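Local coordinates for protein lipid II:glycine glycyltransferase (Staphylococcus aureus, PDB 6SNR) that probably catalyses addition of the first glycine of the pentaglycine bridge to the lysine of lipid II, with glycyl-tRNA as donor, in staphylococcal peptidoglycan synthesis, at residues A[36-41]-A[58-63]; A[146-151]-A[355-360]; A[196-201]-A[323-328]; A[247-252]-A[279-284]. One frame throughout, in Å; residues are numbered along the deposited sequence.

Interaction 1. Residues A[36-41]-A[58-63]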
loop_
_atom_site.group_PDB
_atom_site.type_symbol
_atom_site.label_atom_id
_atom_site.label_comp_id
_atom_site.label_asym_id
_atom_site.label_seq_id
_atom_site.Cartn_x
_atom_site.Cartn_y
_atom_site.Cartn_z
ATOM N N THR A 36 17.456 -12.205 3.143
ATOM C CA THR A 36 17.252 -12.678 4.510
ATOM C C THR A 36 17.241 -14.204 4.672
ATOM O O THR A 36 16.716 -14.720 5.648
ATOM C CB THR A 36 15.984 -12.043 5.149
ATOM O OG1 THR A 36 14.885 -12.108 4.240
ATOM C CG2 THR A 36 16.244 -10.567 5.514
ATOM N N GLY A 37 17.801 -14.899 3.693
ATOM C CA GLY A 37 18.136 -16.304 3.807
ATOM C C GLY A 37 17.118 -17.265 3.244
ATOM O O GLY A 37 17.220 -18.488 3.458
ATOM N N TRP A 38 16.128 -16.745 2.518
ATOM C CA TRP A 38 15.110 -17.596 1.957
ATOM C C TRP A 38 15.452 -18.019 0.543
ATOM O O TRP A 38 15.914 -17.202 -0.259
ATOM C CB TRP A 38 13.739 -16.919 1.920
ATOM C CG TRP A 38 13.218 -16.485 3.264
ATOM C CD1 TRP A 38 13.521 -15.317 3.925
ATOM C CD2 TRP A 38 12.353 -17.226 4.145
ATOM N NE1 TRP A 38 12.868 -15.275 5.143
ATOM C CE2 TRP A 38 12.164 -16.444 5.312
ATOM C CE3 TRP A 38 11.742 -18.477 4.079
ATOM C CZ2 TRP A 38 11.323 -16.900 6.390
ATOM C CZ3 TRP A 38 10.950 -18.911 5.152
ATOM C CH2 TRP A 38 10.738 -18.117 6.259
ATOM N N TYR A 39 15.227 -19.285 0.234
ATOM C CA TYR A 39 15.339 -19.800 -1.142
ATOM C C TYR A 39 14.020 -20.375 -1.607
ATOM O O TYR A 39 13.244 -20.925 -0.820
ATOM C CB TYR A 39 16.491 -20.805 -1.337
ATOM C CG TYR A 39 16.428 -22.097 -0.502
ATOM C CD1 TYR A 39 16.883 -22.098 0.826
ATOM C CD2 TYR A 39 16.006 -23.298 -1.051
ATOM C CE1 TYR A 39 16.837 -23.258 1.603
ATOM C CE2 TYR A 39 15.975 -24.465 -0.285
ATOM C CZ TYR A 39 16.410 -24.428 1.029
ATOM O OH TYR A 39 16.315 -25.623 1.743
ATOM N N ALA A 40 13.761 -20.262 -2.913
ATOM C CA ALA A 40 12.470 -20.531 -3.460
ATOM C C ALA A 40 12.373 -21.750 -4.359
ATOM O O ALA A 40 13.342 -22.093 -5.097
ATOM C CB ALA A 40 11.934 -19.294 -4.213
ATOM N N ARG A 41 11.186 -22.328 -4.360
ATOM C CA ARG A 41 10.801 -23.396 -5.283
ATOM C C ARG A 41 9.382 -23.161 -5.677
ATOM O O ARG A 41 8.623 -22.575 -4.914
ATOM C CB ARG A 41 10.954 -24.756 -4.607
ATOM C CG ARG A 41 12.407 -25.126 -4.345
ATOM C CD ARG A 41 13.213 -25.472 -5.613
ATOM N NE ARG A 41 12.561 -26.548 -6.292
ATOM C CZ ARG A 41 12.695 -27.839 -5.958
ATOM N NH1 ARG A 41 13.535 -28.225 -5.001
ATOM N NH2 ARG A 41 11.995 -28.745 -6.608
ATOM N N LEU A 58 8.892 -20.855 0.014
ATOM C CA LEU A 58 10.105 -20.270 0.477
ATOM C C LEU A 58 10.627 -21.140 1.601
ATOM O O LEU A 58 9.911 -21.462 2.546
ATOM C CB LEU A 58 9.900 -18.842 1.013
ATOM C CG LEU A 58 9.495 -17.853 -0.091
ATOM C CD1 LEU A 58 9.137 -16.474 0.496
ATOM C CD2 LEU A 58 10.620 -17.707 -1.082
ATOM N N PHE A 59 11.901 -21.453 1.517
ATOM C CA PHE A 59 12.603 -22.208 2.578
ATOM C C PHE A 59 13.673 -21.418 3.289
ATOM O O PHE A 59 14.436 -20.657 2.659
ATOM C CB PHE A 59 13.293 -23.465 1.921
ATOM C CG PHE A 59 12.338 -24.473 1.428
ATOM C CD1 PHE A 59 11.897 -25.509 2.208
ATOM C CD2 PHE A 59 11.879 -24.452 0.117
ATOM C CE1 PHE A 59 11.006 -26.437 1.738
ATOM C CE2 PHE A 59 10.981 -25.364 -0.344
ATOM C CZ PHE A 59 10.521 -26.387 0.448
ATOM N N LYS A 60 13.824 -21.680 4.605
ATOM C CA LYS A 60 14.887 -21.052 5.356
ATOM C C LYS A 60 15.308 -22.014 6.452
ATOM O O LYS A 60 14.472 -22.591 7.103
ATOM C CB LYS A 60 14.491 -19.720 5.964
ATOM C CG LYS A 60 15.634 -18.941 6.619
ATOM C CD LYS A 60 15.214 -17.549 7.027
ATOM C CE LYS A 60 16.251 -16.864 7.892
ATOM N NZ LYS A 60 15.902 -15.424 8.137
ATOM N N LYS A 61 16.627 -22.131 6.639
ATOM C CA LYS A 61 17.190 -23.005 7.681
ATOM C C LYS A 61 16.824 -22.494 9.071
ATOM O O LYS A 61 16.863 -21.286 9.343
ATOM C CB LYS A 61 18.704 -23.063 7.512
ATOM C CG LYS A 61 19.464 -23.801 8.621
ATOM C CD LYS A 61 20.740 -23.051 8.994
ATOM C CE LYS A 61 20.438 -21.617 9.411
ATOM N NZ LYS A 61 21.245 -21.051 10.535
ATOM N N VAL A 62 16.477 -23.433 9.954
ATOM C CA VAL A 62 16.167 -23.097 11.384
ATOM C C VAL A 62 17.500 -22.895 12.147
ATOM O O VAL A 62 18.387 -23.752 12.046
ATOM C CB VAL A 62 15.294 -24.178 12.046
ATOM C CG1 VAL A 62 14.988 -23.781 13.486
ATOM C CG2 VAL A 62 13.973 -24.403 11.311
ATOM N N PRO A 63 17.669 -21.740 12.852
ATOM C CA PRO A 63 18.925 -21.511 13.584
ATOM C C PRO A 63 19.243 -22.711 14.466
ATOM O O PRO A 63 18.333 -23.245 15.118
ATOM C CB PRO A 63 18.640 -20.247 14.418
ATOM C CG PRO A 63 17.514 -19.555 13.716
ATOM C CD PRO A 63 16.730 -20.605 12.977
HETATM O O HOH W 1 18.453 -20.448 4.990
#
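Y39 and F59 form a hydrogen-bonded antiparallel pair, Y39 N to F59 O 2.9 Å and F59 N to Y39 O 2.7 Å. The next pair, A40 with L58, is non-hydrogen-bonded; here the A40 methyl meets one branch of L58, CB to CD2 3.7 Å. These pairs belong to the hairpin of strands 39-47 and 50-61.

Aromatic contacts occupy both faces of the sheet. The Y39 ring, swung between its own N and carbonyl carbon (chi1 61°), has F59 CB over one face, 3.5 Å from the ring centroid, a CH-pi contact. The two rings are nearly parallel but slid apart, so they hardly overlap, and Y39 OH extends to a hydrogen bond with E100. On the other side of the backbone, the aliphatic stem of K60 crosses one face of the W38 indole, its CB 3.7 Å from the centroid of the six-membered ring, while W38 CE3 rests against L58 CB.

The polar end of K60 goes further. Its chain, extended throughout, carries NZ to T36 O at 2.7 Å, almost straight on to the carbonyl. A water joins G37 O to K61 N. G37, at positive phi, is the C-prime residue of a Schellman motif in which W38 N turns back to K33 O, ending the preceding helix.

One lysine thus serves two chemistries, an aliphatic stem against the indole face and an ammonium group against a carbonyl at the helix C terminus, where the helix dipole would probably strengthen the bond.

Interaction 2. Residues A[146-151]-A[355-360]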
loop_
_atom_site.group_PDB
_atom_site.type_symbol
_atom_site.label_atom_id
_atom_site.label_comp_id
_atom_site.label_asym_id
_atom_site.label_seq_id
_atom_site.Cartn_x
_atom_site.Cartn_y
_atom_site.Cartn_z
ATOM N N MET A 146 -5.908 -9.485 9.619
ATOM C CA MET A 146 -6.859 -8.471 9.216
ATOM C C MET A 146 -6.106 -7.330 8.563
ATOM O O MET A 146 -5.080 -6.896 9.088
ATOM C CB MET A 146 -7.655 -7.960 10.453
ATOM C CG MET A 146 -8.363 -9.052 11.190
ATOM S SD MET A 146 -9.037 -8.414 12.778
ATOM C CE MET A 146 -9.562 -9.972 13.439
ATOM N N THR A 147 -6.673 -6.827 7.473
ATOM C CA THR A 147 -6.188 -5.650 6.778
ATOM C C THR A 147 -7.312 -4.673 6.500
ATOM O O THR A 147 -8.486 -5.013 6.670
ATOM C CB THR A 147 -5.462 -5.980 5.461
ATOM O OG1 THR A 147 -6.351 -6.624 4.549
ATOM C CG2 THR A 147 -4.219 -6.806 5.745
ATOM N N MET A 148 -6.951 -3.482 6.066
ATOM C CA MET A 148 -7.917 -2.456 5.732
ATOM C C MET A 148 -7.828 -2.089 4.274
ATOM O O MET A 148 -6.765 -1.644 3.787
ATOM C CB MET A 148 -7.699 -1.213 6.604
ATOM C CG MET A 148 -7.809 -1.518 8.083
ATOM S SD MET A 148 -9.511 -1.710 8.657
ATOM C CE MET A 148 -9.943 0.016 8.913
ATOM N N ILE A 149 -8.939 -2.282 3.568
ATOM C CA ILE A 149 -8.915 -2.192 2.158
ATOM C C ILE A 149 -9.926 -1.179 1.601
ATOM O O ILE A 149 -11.091 -1.236 1.947
ATOM C CB ILE A 149 -9.238 -3.569 1.548
ATOM C CG1 ILE A 149 -8.221 -4.634 2.011
ATOM C CG2 ILE A 149 -9.184 -3.503 0.036
ATOM C CD1 ILE A 149 -8.384 -5.999 1.320
ATOM N N THR A 150 -9.460 -0.352 0.685
ATOM C CA THR A 150 -10.308 0.621 -0.037
ATOM C C THR A 150 -10.666 0.118 -1.430
ATOM O O THR A 150 -9.801 -0.141 -2.238
ATOM C CB THR A 150 -9.602 1.990 -0.182
ATOM O OG1 THR A 150 -9.183 2.477 1.107
ATOM C CG2 THR A 150 -10.523 3.009 -0.893
ATOM N N PRO A 151 -11.977 0.008 -1.743
ATOM C CA PRO A 151 -12.382 -0.248 -3.121
ATOM C C PRO A 151 -12.064 0.984 -3.960
ATOM O O PRO A 151 -12.467 2.144 -3.591
ATOM C CB PRO A 151 -13.898 -0.472 -3.030
ATOM C CG PRO A 151 -14.197 -0.650 -1.604
ATOM C CD PRO A 151 -13.128 0.076 -0.831
ATOM N N GLY A 355 -2.793 -2.553 4.565
ATOM C CA GLY A 355 -2.130 -3.522 5.408
ATOM C C GLY A 355 -2.796 -3.717 6.767
ATOM O O GLY A 355 -3.958 -3.378 6.950
ATOM N N GLY A 356 -2.005 -4.197 7.735
ATOM C CA GLY A 356 -2.555 -4.797 8.926
ATOM C C GLY A 356 -3.216 -3.886 9.944
ATOM O O GLY A 356 -2.857 -2.722 10.078
ATOM N N THR A 357 -4.088 -4.510 10.708
ATOM C CA THR A 357 -4.765 -3.859 11.837
ATOM C C THR A 357 -5.288 -4.911 12.776
ATOM O O THR A 357 -5.607 -6.010 12.377
ATOM C CB THR A 357 -5.910 -2.956 11.307
ATOM O OG1 THR A 357 -6.404 -2.109 12.389
ATOM C CG2 THR A 357 -7.046 -3.728 10.736
ATOM N N ASP A 358 -5.484 -4.523 14.054
ATOM C CA ASP A 358 -6.473 -5.130 14.900
ATOM C C ASP A 358 -7.870 -4.580 14.608
ATOM O O ASP A 358 -8.023 -3.491 14.065
ATOM C CB ASP A 358 -6.152 -4.825 16.402
ATOM C CG ASP A 358 -4.930 -5.544 16.923
ATOM O OD1 ASP A 358 -4.574 -6.676 16.456
ATOM O OD2 ASP A 358 -4.306 -5.010 17.896
ATOM N N ASN A 359 -8.877 -5.378 14.941
ATOM C CA ASN A 359 -10.273 -4.939 14.795
ATOM C C ASN A 359 -10.684 -4.048 15.976
ATOM O O ASN A 359 -10.942 -4.576 17.028
ATOM C CB ASN A 359 -11.200 -6.129 14.735
ATOM C CG ASN A 359 -12.658 -5.745 14.418
ATOM O OD1 ASN A 359 -12.967 -4.573 14.271
ATOM N ND2 ASN A 359 -13.545 -6.732 14.302
ATOM N N ASP A 360 -10.721 -2.741 15.748
ATOM C CA ASP A 360 -11.217 -1.731 16.715
ATOM C C ASP A 360 -10.547 -1.866 18.064
ATOM O O ASP A 360 -11.214 -2.091 19.097
ATOM C CB ASP A 360 -12.707 -1.878 16.858
ATOM C CG ASP A 360 -13.346 -0.706 17.648
ATOM O OD1 ASP A 360 -12.875 0.422 17.519
ATOM O OD2 ASP A 360 -14.278 -0.991 18.418
#
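T147 and G356 form an antiparallel non-hydrogen-bonded pair at the end of strand 351-356, with one backbone hydrogen bond on each side of it. T357 N gives its hydrogen to M146 O over 3.0 Å, approaching from 38° above the carbonyl plane, and M148 N gives its own to G355 O over 3.1 Å. T147 packs on the same G355 carbonyl, CB to O 3.4 Å.

This is the tight, buried half. Its side-chain centre is the methyl of T357, CG2, which meets M148 CG at 3.5 Å and lies near its sulfur. With OG1 of T357 anti to the backbone N (chi1 -169°), CG2 falls between N and the carbonyl carbon and faces the methionine, while OG1 donates to D358 O at 2.7 Å. The bend at chi2 (-77°) lays the M148 sulfur beside that methyl.

Beyond T357 the contact thins. The extended chain of M146 brings SD 3.7 Å from CB of N359, an exposed residue, and little else joins the segments there; D358 points away and its carboxylate takes a hydrogen bond from L137 N.

Strand 146-151 runs between strands 351-356 and 380-383, bonding through T147 to S382 and through I149 to Y380. Helix 368-374 lies against the methionine-threonine side, with W371 touching both M148 and T357 and K374 bonding G356 O.

Interaction 3. Residues A[196-201]-A[323-328]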
loop_
_atom_site.group_PDB
_atom_site.type_symbol
_atom_site.label_atom_id
_atom_site.label_comp_id
_atom_site.label_asym_id
_atom_site.label_seq_id
_atom_site.Cartn_x
_atom_site.Cartn_y
_atom_site.Cartn_z
ATOM N N MET A 196 11.853 8.497 6.126
ATOM C CA MET A 196 11.531 7.369 6.962
ATOM C C MET A 196 12.277 7.450 8.285
ATOM O O MET A 196 11.736 7.050 9.309
ATOM C CB MET A 196 11.849 6.065 6.225
ATOM C CG MET A 196 11.537 4.813 7.033
ATOM S SD MET A 196 9.766 4.648 7.334
ATOM C CE MET A 196 9.148 4.256 5.706
ATOM N N LYS A 197 13.510 7.962 8.242
ATOM C CA LYS A 197 14.330 8.153 9.447
ATOM C C LYS A 197 13.598 9.108 10.393
ATOM O O LYS A 197 13.448 8.813 11.592
ATOM C CB LYS A 197 15.716 8.693 9.054
ATOM C CG LYS A 197 16.709 8.880 10.190
ATOM C CD LYS A 197 18.076 9.279 9.640
ATOM C CE LYS A 197 19.016 9.771 10.732
ATOM N NZ LYS A 197 20.272 10.339 10.162
ATOM N N ILE A 198 13.074 10.202 9.820
ATOM C CA ILE A 198 12.320 11.216 10.591
ATOM C C ILE A 198 11.040 10.608 11.183
ATOM O O ILE A 198 10.684 10.854 12.341
ATOM C CB ILE A 198 11.991 12.464 9.719
ATOM C CG1 ILE A 198 13.281 13.176 9.290
ATOM C CG2 ILE A 198 11.099 13.443 10.481
ATOM C CD1 ILE A 198 13.125 14.161 8.144
ATOM N N THR A 199 10.350 9.802 10.379
ATOM C CA THR A 199 9.137 9.147 10.807
ATOM C C THR A 199 9.392 8.123 11.921
ATOM O O THR A 199 8.589 7.981 12.832
ATOM C CB THR A 199 8.461 8.458 9.609
ATOM O OG1 THR A 199 8.250 9.428 8.585
ATOM C CG2 THR A 199 7.139 7.830 10.004
ATOM N N GLY A 200 10.497 7.393 11.826
ATOM C CA GLY A 200 10.854 6.447 12.882
ATOM C C GLY A 200 11.088 7.150 14.202
ATOM O O GLY A 200 10.627 6.682 15.250
ATOM N N GLU A 201 11.801 8.272 14.142
ATOM C CA GLU A 201 12.128 9.060 15.324
ATOM C C GLU A 201 10.901 9.737 15.940
ATOM O O GLU A 201 10.802 9.815 17.163
ATOM C CB GLU A 201 13.201 10.099 14.993
ATOM N N SER A 323 6.916 10.812 6.351
ATOM C CA SER A 323 6.736 12.246 6.152
ATOM C C SER A 323 7.566 13.026 7.155
ATOM O O SER A 323 7.860 12.504 8.236
ATOM C CB SER A 323 5.252 12.633 6.276
ATOM O OG SER A 323 4.724 12.276 7.544
ATOM N N SER A 324 7.924 14.248 6.766
ATOM C CA SER A 324 8.787 15.113 7.585
ATOM C C SER A 324 7.965 15.872 8.599
ATOM O O SER A 324 6.749 15.818 8.589
ATOM C CB SER A 324 9.550 16.111 6.726
ATOM O OG SER A 324 8.688 17.074 6.158
ATOM N N ASN A 325 8.666 16.562 9.495
ATOM C CA ASN A 325 8.030 17.397 10.506
ATOM C C ASN A 325 7.668 18.802 10.004
ATOM O O ASN A 325 7.038 19.577 10.732
ATOM C CB ASN A 325 8.967 17.510 11.731
ATOM C CG ASN A 325 9.223 16.173 12.415
ATOM O OD1 ASN A 325 10.365 15.812 12.687
ATOM N ND2 ASN A 325 8.161 15.467 12.759
ATOM N N GLU A 326 8.044 19.142 8.775
ATOM C CA GLU A 326 7.817 20.494 8.258
ATOM C C GLU A 326 6.615 20.615 7.320
ATOM O O GLU A 326 6.221 19.656 6.658
ATOM C CB GLU A 326 9.039 20.971 7.504
ATOM C CG GLU A 326 10.318 21.005 8.308
ATOM C CD GLU A 326 11.463 21.447 7.435
ATOM O OE1 GLU A 326 12.290 20.590 7.077
ATOM O OE2 GLU A 326 11.497 22.642 7.073
ATOM N N PHE A 327 6.053 21.816 7.279
ATOM C CA PHE A 327 4.978 22.187 6.360
ATOM C C PHE A 327 3.769 21.236 6.394
ATOM O O PHE A 327 3.111 21.032 5.362
ATOM C CB PHE A 327 5.521 22.366 4.945
ATOM C CG PHE A 327 6.646 23.349 4.856
ATOM C CD1 PHE A 327 6.389 24.713 4.935
ATOM C CD2 PHE A 327 7.957 22.920 4.714
ATOM C CE1 PHE A 327 7.426 25.632 4.879
ATOM C CE2 PHE A 327 9.003 23.841 4.656
ATOM C CZ PHE A 327 8.725 25.195 4.724
ATOM N N ARG A 328 3.446 20.748 7.597
ATOM C CA ARG A 328 2.352 19.775 7.822
ATOM C C ARG A 328 0.996 20.332 7.392
ATOM O O ARG A 328 0.115 19.574 7.004
ATOM C CB ARG A 328 2.253 19.344 9.292
ATOM C CG ARG A 328 3.474 18.668 9.914
ATOM C CD ARG A 328 3.344 18.552 11.442
ATOM N NE ARG A 328 3.100 19.865 12.051
ATOM C CZ ARG A 328 3.035 20.120 13.357
ATOM N NH1 ARG A 328 2.802 21.366 13.765
ATOM N NH2 ARG A 328 3.200 19.155 14.257
#
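I198 meets the flat carboxamide of N325, the flat side-chain group of this contact, from above its plane. The methyl CG2 stands off that plane, 3.8 Å from N325 CG and displaced to one side of the carbon, and the two side chains meet at a slant. The N325 side chain also touches R202, further along the helix. With CG2 anti to the backbone N, I198 presents that methyl toward the loop, while its other branch runs past S324, CD1 to CB 4.3 Å.

T199 provides the polar half. T199 OG1 accepts S323 N at 2.9 Å with an N-H...O angle of 158°, and the same hydroxyl bonds L195 O one turn back along the helix. Two bonds therefore fix its rotation: lying beside the backbone N (chi1 -55°), OG1 can reach the preceding turn and still receive the strand's amide.

The arrangement docks helix 189-202 on the end of strand 315-323, a central strand of the second mixed sheet, in a half of the protein with the acetyltransferase-like fold of the FemABX family. M196 packs on Y320 and A322, and T199 on A322, so the helix lies along the last residues of the strand.

S323 and S324 direct their own side chains away from the helix. S323 O is bonded by R202 NH1, which adds a second polar link between helix and strand end. S324 bonds L304 through its backbone, and S324 OG weakly accepts E326 N at 3.4 Å, an ST-turn arrangement that starts the loop toward helix 332-347.

Interaction 4. Residues A[247-252]-A[279-284]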
loop_
_atom_site.group_PDB
_atom_site.type_symbol
_atom_site.label_atom_id
_atom_site.label_comp_id
_atom_site.label_asym_id
_atom_site.label_seq_id
_atom_site.Cartn_x
_atom_site.Cartn_y
_atom_site.Cartn_z
ATOM N N ASN A 247 -3.022 38.504 -11.361
ATOM C CA ASN A 247 -3.551 38.989 -12.645
ATOM C C ASN A 247 -5.052 38.849 -12.707
ATOM O O ASN A 247 -5.743 39.782 -13.124
ATOM C CB ASN A 247 -2.879 38.290 -13.831
ATOM C CG ASN A 247 -1.387 38.565 -13.895
ATOM O OD1 ASN A 247 -0.905 39.581 -13.395
ATOM N ND2 ASN A 247 -0.643 37.656 -14.521
ATOM N N GLU A 248 -5.573 37.704 -12.261
ATOM C CA GLU A 248 -7.014 37.474 -12.278
ATOM C C GLU A 248 -7.746 38.460 -11.339
ATOM O O GLU A 248 -8.829 38.937 -11.668
ATOM C CB GLU A 248 -7.333 36.018 -11.915
ATOM C CG GLU A 248 -6.870 35.029 -12.986
ATOM C CD GLU A 248 -6.985 33.569 -12.588
ATOM O OE1 GLU A 248 -7.215 33.251 -11.398
ATOM O OE2 GLU A 248 -6.785 32.718 -13.481
ATOM N N LEU A 249 -7.146 38.778 -10.183
ATOM C CA LEU A 249 -7.799 39.687 -9.235
ATOM C C LEU A 249 -7.844 41.126 -9.794
ATOM O O LEU A 249 -8.844 41.829 -9.634
ATOM C CB LEU A 249 -7.072 39.655 -7.880
ATOM C CG LEU A 249 -7.371 38.392 -7.072
ATOM C CD1 LEU A 249 -6.274 38.162 -6.042
ATOM C CD2 LEU A 249 -8.722 38.500 -6.395
ATOM N N HIS A 250 -6.786 41.543 -10.458
ATOM C CA HIS A 250 -6.791 42.860 -11.086
ATOM C C HIS A 250 -7.837 42.908 -12.192
ATOM O O HIS A 250 -8.512 43.905 -12.358
ATOM C CB HIS A 250 -5.402 43.219 -11.602
ATOM C CG HIS A 250 -4.487 43.730 -10.537
ATOM N ND1 HIS A 250 -4.687 44.937 -9.908
ATOM C CD2 HIS A 250 -3.363 43.204 -9.994
ATOM C CE1 HIS A 250 -3.725 45.136 -9.029
ATOM N NE2 HIS A 250 -2.920 44.089 -9.039
ATOM N N ALA A 251 -8.011 41.800 -12.906
ATOM C CA ALA A 251 -9.048 41.753 -13.955
ATOM C C ALA A 251 -10.475 41.777 -13.390
ATOM O O ALA A 251 -11.353 42.395 -14.001
ATOM C CB ALA A 251 -8.843 40.556 -14.877
ATOM N N GLU A 252 -10.711 41.113 -12.247
ATOM C CA GLU A 252 -11.982 41.228 -11.541
ATOM C C GLU A 252 -12.252 42.685 -11.180
ATOM O O GLU A 252 -13.368 43.170 -11.331
ATOM C CB GLU A 252 -11.998 40.396 -10.248
ATOM C CG GLU A 252 -12.076 38.885 -10.401
ATOM C CD GLU A 252 -11.868 38.172 -9.062
ATOM O OE1 GLU A 252 -12.260 38.744 -8.012
ATOM O OE2 GLU A 252 -11.297 37.048 -9.050
ATOM N N ASN A 279 -8.021 43.402 -0.860
ATOM C CA ASN A 279 -7.546 42.654 0.333
ATOM C C ASN A 279 -6.845 41.354 -0.063
ATOM O O ASN A 279 -5.765 41.045 0.445
ATOM C CB ASN A 279 -8.687 42.399 1.312
ATOM C CG ASN A 279 -9.201 43.680 1.981
ATOM O OD1 ASN A 279 -8.499 44.709 2.034
ATOM N ND2 ASN A 279 -10.428 43.628 2.492
ATOM N N LYS A 280 -7.448 40.613 -0.994
ATOM C CA LYS A 280 -6.829 39.408 -1.490
ATOM C C LYS A 280 -5.509 39.666 -2.198
ATOM O O LYS A 280 -4.559 38.911 -2.036
ATOM C CB LYS A 280 -7.772 38.587 -2.365
ATOM C CG LYS A 280 -9.023 38.085 -1.671
ATOM C CD LYS A 280 -9.842 37.235 -2.651
ATOM C CE LYS A 280 -11.261 36.996 -2.184
ATOM N NZ LYS A 280 -11.976 36.169 -3.198
ATOM N N ILE A 281 -5.417 40.757 -2.955
ATOM C CA ILE A 281 -4.193 41.106 -3.614
ATOM C C ILE A 281 -3.052 41.353 -2.590
ATOM O O ILE A 281 -1.920 40.870 -2.742
ATOM C CB ILE A 281 -4.427 42.366 -4.496
ATOM C CG1 ILE A 281 -5.174 41.917 -5.766
ATOM C CG2 ILE A 281 -3.098 42.985 -4.865
ATOM C CD1 ILE A 281 -5.702 43.046 -6.650
ATOM N N ALA A 282 -3.365 42.140 -1.569
ATOM C CA ALA A 282 -2.358 42.437 -0.533
ATOM C C ALA A 282 -1.857 41.135 0.109
ATOM O O ALA A 282 -0.659 40.983 0.324
ATOM C CB ALA A 282 -2.930 43.351 0.504
ATOM N N LYS A 283 -2.777 40.223 0.418
ATOM C CA LYS A 283 -2.435 38.944 1.044
ATOM C C LYS A 283 -1.588 38.086 0.128
ATOM O O LYS A 283 -0.640 37.430 0.553
ATOM C CB LYS A 283 -3.694 38.189 1.450
ATOM C CG LYS A 283 -4.379 38.778 2.677
ATOM C CD LYS A 283 -5.623 37.989 3.053
ATOM C CE LYS A 283 -6.218 38.478 4.353
ATOM N NZ LYS A 283 -5.628 37.700 5.476
ATOM N N ASN A 284 -1.957 38.056 -1.140
ATOM C CA ASN A 284 -1.151 37.328 -2.116
ATOM C C ASN A 284 0.250 37.859 -2.252
ATOM O O ASN A 284 1.238 37.112 -2.388
ATOM C CB ASN A 284 -1.868 37.301 -3.468
ATOM C CG ASN A 284 -2.823 36.131 -3.576
ATOM O OD1 ASN A 284 -2.372 34.994 -3.577
ATOM N ND2 ASN A 284 -4.119 36.391 -3.669
HETATM O O HOH W 2 -12.094 38.603 -5.008
#
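L249 and I281 mark the closest backbone approach, CA to CA 6.8 Å, of two helices that run nearly antiparallel, with segment axes 9.9 Å apart and directions 163° from each other. The side chains of these residues slide past each other in opposite senses, L249 CB touching I281 CG1 at 3.6 Å. L249 reaches on to the other helix. Its CD1 lies 3.7 Å from N284 ND2, its CD2 brushes the aliphatic stem of K280, and both partners cross it at about a right angle.

H250, exposed, packs its ring against I281. The delta methyl of I281 stands squarely over the centre of the imidazole, CD1 3.8 Å from the centroid and 11° off the ring normal, a CH-pi contact. With CG1 anti to the carbonyl carbon and the chain extended beyond it (chi2 170°), CD1 reaches past L249 to the ring.

The helices 235-262 and 267-297 form the long helical hairpin of FemABX proteins, an antiparallel coiled-coil arm that projects from the globular part. L246, L249 and I253 follow the three-four spacing of such an arm, with I281 packing on I253 and N284 on L246 and V242.

The far side of the contact is polar. K280 NZ, at the end of an extended chain, lies 5.5 Å from E252 OE1, too far for a direct salt bridge, but a water spans the pair, taking the hydrogen of K280 NZ at 3.0 Å and donating to the carboxylate. N284 has E245 beside it, and its ND2 makes a weak bond to K280 O.

Overall arrangement
Going from the N terminus, interaction 1 comes first and closes a short loop, the hairpin of strands 39-47 and 50-61 in the first mixed sheet. It is complete before interaction 2 opens at strand 146-151. Interaction 2 then spans about 200 residues to pair that strand with strand 351-356 in the second sheet. Interaction 3 is nested within this loop, tying helix 189-202 to the end of strand 315-323, and interaction 4 is nested within interaction 3, joining the two helices of the projecting arm. None cross. Interactions 1 and 4 lie on opposite sides of the chain's centre, their own centres about 65 Å apart.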